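Local coordinates for protein galectin (Danio rerio, PDB 6E20) that binds beta-galactoside glycans as a galectin-1-like lectin and is probably involved in innate immune recognition of a fish rhabdovirus envelope glycoprotein, at residues T18-K24 / V126-E132; S10-G14 / S114-K118. All coordinates share one frame; numbering follows the deposited sequence.

Contact 1: T18-K24 / V126-E132; sequences TITGVPK and VRIQGVE
With CG turned in between its own backbone N and carbonyl carbon (chi1 50°) and the chain extended from there to NE, Arg-127 lays its guanidinium across Val-22, whose CG1 stands anti to the backbone N (chi1 -174°). Val-22 CG1 sits over one face of the guanidinium, off-centre toward the rim, 3.3 Å from Arg-127 NH2; Lys-24 CA lies at the edge, in plane, 3.5 Å from Arg-127 NH1. The charge is met outside the pair by a salt bridge from NH2 to Asp-82. The other methyl of Val-22, CG2, packs against the side-chain amide of Gln-129.

Farther along the same face, water 1 takes the place of a direct bond between side chains. It gives a hydrogen bond to Glu-132 OE1 (2.8 Å), lies 2.7 Å from Thr-20 OG1 in another, and gives a weak one to the carbonyl O of Thr-18. The opposite face is apolar: Ile-19 CG2 meets Ile-128 CD1 at 4.1 Å, and both side chains pack on Phe-122 of strand 116-124.

The backbones are paired antiparallel by seven N-H...O bonds. Thr-20 O accepts two of them, from Gln-129 N at 2.8 Å and from Gly-130 N at 2.9 Å, both reaching it from one side of its carbonyl plane and both bent, the latter to 142° at the hydrogen. Gln-129 and Gly-130 thus both face Thr-20, which shifts the register by one between Thr-20 and Gly-21. Gly-130 to Glu-132 also pair with a strand of the second subunit. The arrangement is a classic beta bulge in the outermost strand of this chain's five-strand sheet, the strand through which the galectin beta-sandwich continues into its dimer partner.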
ATOM      1  N   THR B  18      -0.699  -3.855  -9.049  1.00 28.02           N
ATOM      2  CA  THR B  18       0.551  -3.272  -9.596  1.00 27.25           C
ATOM      3  C   THR B  18       1.481  -2.997  -8.418  1.00 26.32           C
ATOM      4  O   THR B  18       1.056  -2.299  -7.502  1.00 24.51           O
ATOM      5  CB  THR B  18       0.270  -2.055 -10.480  1.00 28.60           C
ATOM      6  OG1 THR B  18      -0.621  -2.487 -11.519  1.00 30.20           O
ATOM      7  CG2 THR B  18       1.519  -1.491 -11.117  1.00 30.34           C
ATOM      8  N   ILE B  19       2.656  -3.624  -8.414  1.00 26.33           N
ATOM      9  CA  ILE B  19       3.683  -3.465  -7.340  1.00 25.69           C
ATOM     10  C   ILE B  19       4.870  -2.767  -7.975  1.00 25.63           C
ATOM     11  O   ILE B  19       5.370  -3.289  -9.000  1.00 28.51           O
ATOM     12  CB  ILE B  19       4.090  -4.815  -6.714  1.00 27.69           C
ATOM     13  CG1 ILE B  19       2.890  -5.511  -6.057  1.00 29.75           C
ATOM     14  CG2 ILE B  19       5.236  -4.623  -5.717  1.00 26.72           C
ATOM     15  CD1 ILE B  19       3.075  -6.990  -5.832  1.00 30.35           C
ATOM     16  N   THR B  20       5.244  -1.619  -7.416  1.00 24.18           N
ATOM     17  CA  THR B  20       6.457  -0.855  -7.800  1.00 25.66           C
ATOM     18  C   THR B  20       7.457  -0.954  -6.653  1.00 24.39           C
ATOM     19  O   THR B  20       7.091  -0.668  -5.506  1.00 25.49           O
ATOM     20  CB  THR B  20       6.152   0.613  -8.109  1.00 25.59           C
ATOM     21  OG1 THR B  20       4.932   0.592  -8.846  1.00 24.87           O
ATOM     22  CG2 THR B  20       7.251   1.277  -8.906  1.00 25.34           C
ATOM     23  N   GLY B  21       8.673  -1.344  -6.983  1.00 24.22           N
ATOM     24  CA  GLY B  21       9.723  -1.610  -6.000  1.00 24.75           C
ATOM     25  C   GLY B  21      11.090  -1.532  -6.619  1.00 23.70           C
ATOM     26  O   GLY B  21      11.200  -1.428  -7.853  1.00 23.29           O
ATOM     27  N   VAL B  22      12.097  -1.560  -5.753  1.00 25.84           N
ATOM     28  CA  VAL B  22      13.537  -1.617  -6.124  1.00 25.30           C
ATOM     29  C   VAL B  22      14.184  -2.626  -5.195  1.00 25.03           C
ATOM     30  O   VAL B  22      14.106  -2.455  -3.972  1.00 27.88           O
ATOM     31  CB  VAL B  22      14.198  -0.242  -5.966  1.00 26.55           C
ATOM     32  CG1 VAL B  22      15.630  -0.253  -6.472  1.00 26.97           C
ATOM     33  CG2 VAL B  22      13.382   0.863  -6.615  1.00 29.38           C
ATOM     34  N   PRO B  23      14.813  -3.699  -5.725  1.00 22.44           N
ATOM     35  CA  PRO B  23      15.549  -4.612  -4.869  1.00 24.16           C
ATOM     36  C   PRO B  23      16.658  -3.773  -4.219  1.00 24.86           C
ATOM     37  O   PRO B  23      17.186  -2.919  -4.887  1.00 22.46           O
ATOM     38  CB  PRO B  23      16.075  -5.708  -5.804  1.00 24.88           C
ATOM     39  CG  PRO B  23      15.318  -5.519  -7.104  1.00 23.34           C
ATOM     40  CD  PRO B  23      14.903  -4.066  -7.145  1.00 24.17           C
ATOM     41  N   LYS B  24      16.942  -4.015  -2.945  1.00 24.37           N
ATOM     42  CA  LYS B  24      18.086  -3.373  -2.245  1.00 28.59           C
ATOM     43  C   LYS B  24      19.359  -3.642  -3.039  1.00 27.24           C
ATOM     44  O   LYS B  24      19.476  -4.668  -3.709  1.00 26.96           O
ATOM     45  CB  LYS B  24      18.267  -3.890  -0.818  1.00 28.61           C
ATOM     46  CG  LYS B  24      17.054  -3.789   0.084  1.00 33.84           C
ATOM     47  CD  LYS B  24      16.719  -2.406   0.523  1.00 40.34           C
ATOM     48  CE  LYS B  24      15.541  -2.348   1.476  1.00 43.39           C
ATOM     49  NZ  LYS B  24      15.896  -2.819   2.835  1.00 48.59           N
ATOM     50  N   VAL B 126      14.110  -5.719  -0.387  1.00 25.64           N
ATOM     51  CA  VAL B 126      13.379  -4.914  -1.412  1.00 23.68           C
ATOM     52  C   VAL B 126      12.724  -3.722  -0.731  1.00 25.06           C
ATOM     53  O   VAL B 126      12.285  -3.872   0.401  1.00 27.56           O
ATOM     54  CB  VAL B 126      12.341  -5.775  -2.143  1.00 21.86           C
ATOM     55  CG1 VAL B 126      11.232  -6.236  -1.219  1.00 21.31           C
ATOM     56  CG2 VAL B 126      11.782  -5.085  -3.372  1.00 22.22           C
ATOM     57  N   ARG B 127      12.641  -2.587  -1.422  1.00 29.89           N
ATOM     58  CA  ARG B 127      11.837  -1.427  -0.965  1.00 32.99           C
ATOM     59  C   ARG B 127      10.591  -1.363  -1.845  1.00 30.86           C
ATOM     60  O   ARG B 127      10.714  -1.442  -3.089  1.00 29.08           O
ATOM     61  CB  ARG B 127      12.649  -0.127  -0.907  1.00 39.10           C
ATOM     62  CG  ARG B 127      13.466   0.228  -2.141  1.00 50.76           C
ATOM     63  CD  ARG B 127      14.394   1.396  -1.814  1.00 59.49           C
ATOM     64  NE  ARG B 127      15.392   1.708  -2.834  1.00 68.23           N
ATOM     65  CZ  ARG B 127      16.433   0.931  -3.161  1.00 76.99           C
ATOM     66  NH1 ARG B 127      16.619  -0.237  -2.570  1.00 74.53           N
ATOM     67  NH2 ARG B 127      17.284   1.314  -4.098  1.00 79.33           N
ATOM     68  N   ILE B 128       9.435  -1.273  -1.203  1.00 27.68           N
ATOM     69  CA  ILE B 128       8.130  -1.178  -1.907  1.00 28.10           C
ATOM     70  C   ILE B 128       7.736   0.293  -1.975  1.00 25.45           C
ATOM     71  O   ILE B 128       7.541   0.916  -0.920  1.00 23.65           O
ATOM     72  CB  ILE B 128       7.076  -2.063  -1.215  1.00 27.64           C
ATOM     73  CG1 ILE B 128       7.534  -3.522  -1.150  1.00 27.85           C
ATOM     74  CG2 ILE B 128       5.738  -1.903  -1.919  1.00 28.19           C
ATOM     75  CD1 ILE B 128       7.789  -4.151  -2.510  1.00 28.10           C
ATOM     76  N   GLN B 129       7.637   0.815  -3.192  1.00 26.44           N
ATOM     77  CA  GLN B 129       7.344   2.232  -3.484  1.00 29.34           C
ATOM     78  C   GLN B 129       5.884   2.388  -3.914  1.00 29.33           C
ATOM     79  O   GLN B 129       5.409   3.535  -3.858  1.00 28.34           O
ATOM     80  CB  GLN B 129       8.258   2.738  -4.598  1.00 32.97           C
ATOM     81  CG  GLN B 129       9.740   2.556  -4.292  1.00 36.30           C
ATOM     82  CD  GLN B 129      10.605   3.124  -5.395  1.00 43.96           C
ATOM     83  OE1 GLN B 129      10.357   2.923  -6.593  1.00 41.66           O
ATOM     84  NE2 GLN B 129      11.643   3.842  -4.993  1.00 42.31           N
ATOM     85  N   GLY B 130       5.230   1.319  -4.399  1.00 25.92           N
ATOM     86  CA  GLY B 130       3.846   1.423  -4.898  1.00 26.46           C
ATOM     87  C   GLY B 130       3.082   0.125  -4.796  1.00 26.81           C
ATOM     88  O   GLY B 130       3.628  -0.925  -5.171  1.00 25.69           O
ATOM     89  N   VAL B 131       1.870   0.208  -4.258  1.00 28.70           N
ATOM     90  CA  VAL B 131       0.843  -0.864  -4.305  1.00 29.82           C
ATOM     91  C   VAL B 131      -0.440  -0.216  -4.815  1.00 30.56           C
ATOM     92  O   VAL B 131      -0.948   0.713  -4.136  1.00 28.08           O
ATOM     93  CB  VAL B 131       0.633  -1.556  -2.951  1.00 30.09           C
ATOM     94  CG1 VAL B 131      -0.282  -2.771  -3.086  1.00 30.56           C
ATOM     95  CG2 VAL B 131       1.964  -1.973  -2.361  1.00 33.55           C
ATOM     96  N   GLU B 132      -0.879  -0.661  -5.987  1.00 27.35           N
ATOM     97  CA  GLU B 132      -2.116  -0.193  -6.657  1.00 31.62           C
ATOM     98  C   GLU B 132      -2.983  -1.409  -6.973  1.00 30.08           C
ATOM     99  O   GLU B 132      -2.447  -2.389  -7.532  1.00 30.08           O
ATOM    100  CB  GLU B 132      -1.791   0.546  -7.952  1.00 31.82           C
ATOM    101  CG  GLU B 132      -0.945   1.781  -7.740  1.00 35.62           C
ATOM    102  CD  GLU B 132      -0.338   2.344  -9.015  1.00 36.67           C
ATOM    103  OE1 GLU B 132       0.636   1.750  -9.506  1.00 40.62           O
ATOM    104  OE2 GLU B 132      -0.846   3.363  -9.513  1.00 40.95           O
TER
HETATM  105  O   HOH W   1       2.412   0.233  -7.886  1.00 24.87           O

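Contact 2: S10-G14 / S114-K118; sequences SFKVG and SEKYK
Lys-12 lays its CG beside CG of Lys-116, 3.9 Å away, the two aliphatic chains running side by side in the same direction. Each bends at chi3, and the like-charged ends, Lys-12 NZ and Lys-116 NZ, lie 6.7 Å apart. Next to them the Ser-10 hydroxyl rests against the Lys-118 chain, with Ser-10 OG 3.2 Å from Lys-118 CG.

Phe-11 and Tyr-117 form the antiparallel hydrogen-bonded pair, joined by bonds in both directions, Phe-11 N to Tyr-117 O and Tyr-117 N to Phe-11 O, each 3.0 Å. Their side chains leave on the face opposite Lys-12 and Lys-116 and are buried, both resting on Ile-34. This pairing joins strand 9-12 near the N-terminus to strand 116-124 in the sheet of the galectin sandwich that also holds strands 30-34 and 40-47; Phe-11, its CG anti to the backbone N (chi1 -178°), reaches across to Ile-89 and Phe-91 of the other sheet. The Tyr-117 ring meets that of His-36 with planes at about 45°, and its OH is hydrogen-bonded to Asn-110.

Where the strands give way to loops, Val-13 N still bonds to Glu-115 O at 2.9 Å. Val-13 CG2 crosses the stem of Glu-115, 3.8 Å from Glu-115 CG, and both side chains touch Asn-93.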
ATOM      1  N   SER B  10      -8.203  -4.904  -0.046  1.00 29.49           N
ATOM      2  CA  SER B  10      -8.803  -6.119  -0.661  1.00 31.17           C
ATOM      3  C   SER B  10      -8.365  -6.290  -2.125  1.00 27.55           C
ATOM      4  O   SER B  10      -8.501  -5.385  -2.911  1.00 26.54           O
ATOM      5  CB  SER B  10     -10.292  -6.102  -0.498  1.00 31.74           C
ATOM      6  OG  SER B  10     -10.602  -6.312   0.878  1.00 36.46           O
ATOM      7  N   PHE B  11      -7.836  -7.455  -2.451  1.00 28.87           N
ATOM      8  CA  PHE B  11      -7.458  -7.871  -3.824  1.00 28.98           C
ATOM      9  C   PHE B  11      -8.393  -9.009  -4.241  1.00 29.39           C
ATOM     10  O   PHE B  11      -8.298 -10.125  -3.675  1.00 26.98           O
ATOM     11  CB  PHE B  11      -5.991  -8.305  -3.832  1.00 25.44           C
ATOM     12  CG  PHE B  11      -5.432  -8.724  -5.165  1.00 26.06           C
ATOM     13  CD1 PHE B  11      -5.818  -8.100  -6.341  1.00 24.98           C
ATOM     14  CD2 PHE B  11      -4.462  -9.721  -5.223  1.00 26.70           C
ATOM     15  CE1 PHE B  11      -5.270  -8.484  -7.556  1.00 25.83           C
ATOM     16  CE2 PHE B  11      -3.917 -10.108  -6.435  1.00 26.65           C
ATOM     17  CZ  PHE B  11      -4.314  -9.476  -7.595  1.00 27.14           C
ATOM     18  N   LYS B  12      -9.285  -8.708  -5.180  1.00 35.26           N
ATOM     19  CA  LYS B  12     -10.390  -9.615  -5.587  1.00 36.13           C
ATOM     20  C   LYS B  12     -10.136 -10.137  -7.001  1.00 33.34           C
ATOM     21  O   LYS B  12      -9.420  -9.481  -7.781  1.00 30.57           O
ATOM     22  CB  LYS B  12     -11.731  -8.882  -5.530  1.00 38.39           C
ATOM     23  CG  LYS B  12     -12.011  -8.113  -4.238  1.00 46.59           C
ATOM     24  CD  LYS B  12     -13.266  -7.238  -4.282  1.00 51.20           C
ATOM     25  CE  LYS B  12     -14.482  -7.934  -4.874  1.00 54.65           C
ATOM     26  NZ  LYS B  12     -15.639  -7.016  -5.040  1.00 60.17           N
ATOM     27  N   VAL B  13     -10.766 -11.266  -7.325  1.00 36.13           N
ATOM     28  CA  VAL B  13     -10.805 -11.832  -8.702  1.00 32.41           C
ATOM     29  C   VAL B  13     -11.261 -10.736  -9.664  1.00 33.35           C
ATOM     30  O   VAL B  13     -12.338 -10.178  -9.410  1.00 36.18           O
ATOM     31  CB  VAL B  13     -11.714 -13.076  -8.737  1.00 34.38           C
ATOM     32  CG1 VAL B  13     -12.326 -13.327 -10.113  1.00 35.03           C
ATOM     33  CG2 VAL B  13     -10.930 -14.277  -8.244  1.00 31.32           C
ATOM     34  N   GLY B  14     -10.426 -10.387 -10.645  1.00 31.71           N
ATOM     35  CA  GLY B  14     -10.750  -9.455 -11.738  1.00 32.50           C
ATOM     36  C   GLY B  14      -9.953  -8.167 -11.681  1.00 33.62           C
ATOM     37  O   GLY B  14      -9.973  -7.415 -12.665  1.00 34.10           O
ATOM     38  N   SER B 114      -9.596 -19.003  -2.908  1.00 32.89           N
ATOM     39  CA  SER B 114     -10.437 -17.846  -2.495  1.00 33.63           C
ATOM     40  C   SER B 114     -10.486 -16.834  -3.644  1.00 33.89           C
ATOM     41  O   SER B 114      -9.594 -16.873  -4.523  1.00 32.37           O
ATOM     42  CB  SER B 114     -10.001 -17.226  -1.199  1.00 33.79           C
ATOM     43  OG  SER B 114      -9.698 -18.222  -0.234  1.00 29.23           O
ATOM     44  N   GLU B 115     -11.542 -16.012  -3.665  1.00 35.10           N
ATOM     45  CA  GLU B 115     -11.765 -14.912  -4.638  1.00 35.41           C
ATOM     46  C   GLU B 115     -11.374 -13.559  -4.029  1.00 33.06           C
ATOM     47  O   GLU B 115     -11.444 -12.564  -4.766  1.00 29.32           O
ATOM     48  CB  GLU B 115     -13.230 -14.902  -5.086  1.00 39.10           C
ATOM     49  CG  GLU B 115     -13.544 -16.039  -6.049  1.00 46.98           C
ATOM     50  CD  GLU B 115     -15.020 -16.285  -6.299  1.00 49.67           C
ATOM     51  OE1 GLU B 115     -15.634 -15.447  -6.974  1.00 51.74           O
ATOM     52  OE2 GLU B 115     -15.546 -17.304  -5.792  1.00 53.84           O
ATOM     53  N   LYS B 116     -10.956 -13.518  -2.760  1.00 34.19           N
ATOM     54  CA  LYS B 116     -10.535 -12.257  -2.098  1.00 34.79           C
ATOM     55  C   LYS B 116      -9.437 -12.528  -1.073  1.00 30.96           C
ATOM     56  O   LYS B 116      -9.621 -13.410  -0.248  1.00 32.95           O
ATOM     57  CB  LYS B 116     -11.741 -11.606  -1.421  1.00 36.99           C
ATOM     58  CG  LYS B 116     -11.528 -10.178  -0.936  1.00 40.38           C
ATOM     59  CD  LYS B 116     -12.812  -9.526  -0.455  1.00 40.01           C
ATOM     60  CE  LYS B 116     -13.351 -10.144   0.822  1.00 42.27           C
ATOM     61  NZ  LYS B 116     -14.740  -9.705   1.085  1.00 43.04           N
ATOM     62  N   TYR B 117      -8.371 -11.722  -1.111  1.00 31.38           N
ATOM     63  CA  TYR B 117      -7.201 -11.777  -0.197  1.00 29.85           C
ATOM     64  C   TYR B 117      -6.960 -10.383   0.403  1.00 27.51           C
ATOM     65  O   TYR B 117      -6.866  -9.418  -0.352  1.00 25.74           O
ATOM     66  CB  TYR B 117      -5.999 -12.311  -0.982  1.00 30.85           C
ATOM     67  CG  TYR B 117      -6.173 -13.745  -1.417  1.00 30.08           C
ATOM     68  CD1 TYR B 117      -6.311 -14.737  -0.465  1.00 28.80           C
ATOM     69  CD2 TYR B 117      -6.231 -14.108  -2.754  1.00 30.27           C
ATOM     70  CE1 TYR B 117      -6.472 -16.060  -0.819  1.00 29.73           C
ATOM     71  CE2 TYR B 117      -6.382 -15.438  -3.131  1.00 30.29           C
ATOM     72  CZ  TYR B 117      -6.513 -16.416  -2.156  1.00 30.10           C
ATOM     73  OH  TYR B 117      -6.704 -17.735  -2.468  1.00 28.82           O
ATOM     74  N   LYS B 118      -6.881 -10.294   1.734  1.00 32.22           N
ATOM     75  CA  LYS B 118      -6.779  -9.015   2.489  1.00 34.82           C
ATOM     76  C   LYS B 118      -5.455  -8.961   3.277  1.00 32.59           C
ATOM     77  O   LYS B 118      -5.274  -8.004   4.084  1.00 29.47           O
ATOM     78  CB  LYS B 118      -8.031  -8.865   3.355  1.00 35.82           C
ATOM     79  CG  LYS B 118      -9.301  -8.666   2.533  1.00 42.33           C
ATOM     80  CD  LYS B 118     -10.601  -8.813   3.302  1.00 45.59           C
ATOM     81  CE  LYS B 118     -10.605  -8.113   4.640  1.00 49.43           C
ATOM     82  NZ  LYS B 118     -11.959  -8.130   5.245  1.00 55.73           N
TER

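How the contacts relate
Contacts 1 and 2 are built from neighbouring strands taken in the same order: 9-12 is followed by 16-23, and 116-124 by 126-133. Each contact therefore joins an early strand to a late one, but in different sheets of the sandwich: contact 2 in the sheet that holds strands 30-34, 40-47 and 116-124, contact 1 in the other sheet. Their centres are about 20 Å apart and, apart from adjoining in the sequence, their segments do not touch. Contact 1 lies away from the glycan pocket, with the Val-126 side chain about 13 Å from the bound galactose. In contact 2 the Val-13 side chain is about 7 Å from that of Glu-94, which binds magnesium in a structure of this protein, although this chain carries none there.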